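Local coordinates for putative uncharacterized protein Ta0848 (Thermoplasma acidophilum, PDB 4MN7), which probably reduces free methionine-R-sulfoxide to methionine, as a type II GAF-domain free methionine-R-sulfoxide reductase, at residues E91-V96 against E105-S110. The protein carries 1 engineered substitution. Numbering follows the deposited sequence.
Sequences EIVVPV and EIDIDS
I92 and V94 meet I108 and I106 on the apolar face of a β hairpin, whose antiparallel strands 90-98 and 101-110 lie within the six-stranded sheet of the GAF fold. I92 CG2 rests 3.9 Å from I108 CB, the two isoleucines side by side. Farther along, V96 CG2 touches I106 CG1 at 4.1 Å. Beta-branched valine and isoleucine suit an extended strand, and their apolar ends suit a face covered by helix 118-136, where L124 touches V94 and I108.

Between the backbones, I92 pairs with I108 and V94 with I106, each through two hydrogen bonds; that from I108 N to I92 O is 2.9 Å long and almost straight (174°). P95 lacks an N-H but falls at a non-hydrogen-bonded pair with E105, a place that asks for none from this partner strand.

The other face is acidic, with V93 set amid the carboxylates: its CG1 lies 3.3 Å from E105 OE1 and its CG2 3.4 Å from D107 OD1. E91, with CG anti to the backbone N (chi1 -178°) and its chain extended, reaches across to D107 while OE1 bonds to Y81. D109 OD2 in turn bonds to T88. Replacing E91 by alanine removes the carboxylate and would probably leave Y81 OH without this partner and a gap beside D107. Helix 59-66 touches this face through C60, and the acid cluster is consistent with the substrate pocket of free methionine-R-sulfoxide reductases. The E91 and D107 carboxylates are nearly coplanar, 25° apart, and E91 OE2 stands just 2.4 Å from D107 OD1.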
loop_
_atom_site.group_PDB
_atom_site.type_symbol
_atom_site.label_atom_id
_atom_site.label_comp_id
_atom_site.label_asym_id
_atom_site.label_seq_id
_atom_site.Cartn_x
_atom_site.Cartn_y
_atom_site.Cartn_z
ATOM N N GLU A 91 -4.565 -6.703 -22.751
ATOM C CA GLU A 91 -5.066 -6.057 -21.571
ATOM C C GLU A 91 -5.516 -7.104 -20.528
ATOM O O GLU A 91 -6.116 -8.132 -20.866
ATOM C CB GLU A 91 -6.241 -5.150 -21.917
ATOM C CG GLU A 91 -6.794 -4.400 -20.685
ATOM C CD GLU A 91 -7.882 -3.413 -21.001
ATOM O OE1 GLU A 91 -8.284 -3.400 -22.181
ATOM O OE2 GLU A 91 -8.311 -2.649 -20.100
ATOM N N ILE A 92 -5.200 -6.816 -19.259
ATOM C CA ILE A 92 -5.524 -7.710 -18.158
ATOM C C ILE A 92 -6.154 -6.865 -17.084
ATOM O O ILE A 92 -5.761 -5.722 -16.861
ATOM C CB ILE A 92 -4.307 -8.478 -17.653
ATOM C CG1 ILE A 92 -4.739 -9.561 -16.670
ATOM C CG2 ILE A 92 -3.313 -7.524 -17.066
ATOM C CD1 ILE A 92 -3.638 -10.455 -16.182
ATOM N N VAL A 93 -7.210 -7.399 -16.515
ATOM C CA VAL A 93 -7.921 -6.734 -15.458
ATOM C C VAL A 93 -8.020 -7.731 -14.322
ATOM O O VAL A 93 -8.546 -8.805 -14.495
ATOM C CB VAL A 93 -9.296 -6.282 -15.869
ATOM C CG1 VAL A 93 -9.911 -5.393 -14.786
ATOM C CG2 VAL A 93 -9.259 -5.488 -17.155
ATOM N N VAL A 94 -7.527 -7.335 -13.159
ATOM C CA VAL A 94 -7.400 -8.240 -12.029
ATOM C C VAL A 94 -8.223 -7.653 -10.922
ATOM O O VAL A 94 -8.000 -6.514 -10.559
ATOM C CB VAL A 94 -5.961 -8.209 -11.580
ATOM C CG1 VAL A 94 -5.800 -9.004 -10.316
ATOM C CG2 VAL A 94 -5.058 -8.723 -12.698
ATOM N N PRO A 95 -9.233 -8.373 -10.419
ATOM C CA PRO A 95 -10.098 -7.854 -9.337
ATOM C C PRO A 95 -9.369 -7.634 -8.042
ATOM O O PRO A 95 -8.479 -8.413 -7.705
ATOM C CB PRO A 95 -11.130 -8.953 -9.147
ATOM C CG PRO A 95 -10.494 -10.150 -9.722
ATOM C CD PRO A 95 -9.619 -9.719 -10.805
ATOM N N VAL A 96 -9.735 -6.569 -7.332
ATOM C CA VAL A 96 -9.231 -6.302 -5.962
ATOM C C VAL A 96 -10.323 -6.703 -5.010
ATOM O O VAL A 96 -11.394 -6.190 -5.102
ATOM C CB VAL A 96 -8.844 -4.835 -5.740
ATOM C CG1 VAL A 96 -8.473 -4.556 -4.240
ATOM C CG2 VAL A 96 -7.697 -4.495 -6.686
ATOM N N GLU A 105 -10.325 -2.871 -9.038
ATOM C CA GLU A 105 -9.477 -3.694 -9.930
ATOM C C GLU A 105 -8.203 -3.024 -10.326
ATOM O O GLU A 105 -8.090 -1.782 -10.256
ATOM C CB GLU A 105 -10.297 -4.038 -11.190
ATOM C CG GLU A 105 -10.668 -2.801 -11.981
ATOM C CD GLU A 105 -11.682 -3.111 -13.096
ATOM O OE1 GLU A 105 -12.420 -4.100 -13.014
ATOM O OE2 GLU A 105 -11.637 -2.421 -14.093
ATOM N N ILE A 106 -7.272 -3.798 -10.843
ATOM C CA ILE A 106 -6.069 -3.252 -11.484
ATOM C C ILE A 106 -6.273 -3.562 -12.942
ATOM O O ILE A 106 -6.493 -4.698 -13.276
ATOM C CB ILE A 106 -4.795 -3.964 -10.972
ATOM C CG1 ILE A 106 -4.726 -3.847 -9.466
ATOM C CG2 ILE A 106 -3.526 -3.370 -11.567
ATOM C CD1 ILE A 106 -3.521 -4.464 -8.862
ATOM N N ASP A 107 -6.167 -2.533 -13.794
ATOM C CA ASP A 107 -6.292 -2.623 -15.233
ATOM C C ASP A 107 -4.985 -2.273 -15.860
ATOM O O ASP A 107 -4.454 -1.169 -15.644
ATOM C CB ASP A 107 -7.364 -1.613 -15.689
ATOM C CG ASP A 107 -7.657 -1.647 -17.190
ATOM O OD1 ASP A 107 -7.427 -2.704 -17.838
ATOM O OD2 ASP A 107 -8.146 -0.603 -17.726
ATOM N N ILE A 108 -4.452 -3.196 -16.649
ATOM C CA ILE A 108 -3.170 -2.953 -17.329
ATOM C C ILE A 108 -3.261 -3.239 -18.832
ATOM O O ILE A 108 -3.695 -4.308 -19.256
ATOM C CB ILE A 108 -2.082 -3.868 -16.717
ATOM C CG1 ILE A 108 -1.983 -3.651 -15.229
ATOM C CG2 ILE A 108 -0.741 -3.587 -17.338
ATOM C CD1 ILE A 108 -0.983 -4.564 -14.497
ATOM N N ASP A 109 -2.759 -2.306 -19.624
ATOM C CA ASP A 109 -2.700 -2.389 -21.079
ATOM C C ASP A 109 -1.230 -2.620 -21.465
ATOM O O ASP A 109 -0.296 -2.030 -20.873
ATOM C CB ASP A 109 -3.047 -1.012 -21.748
ATOM C CG ASP A 109 -4.547 -0.676 -21.716
ATOM O OD1 ASP A 109 -5.079 -0.457 -20.628
ATOM O OD2 ASP A 109 -5.179 -0.584 -22.782
ATOM N N SER A 110 -1.054 -3.435 -22.489
ATOM C CA SER A 110 0.201 -3.599 -23.152
ATOM C C SER A 110 0.041 -3.300 -24.657
ATOM O O SER A 110 -0.913 -3.782 -25.271
ATOM C CB SER A 110 0.635 -5.048 -23.052
ATOM O OG SER A 110 1.927 -5.174 -23.666
#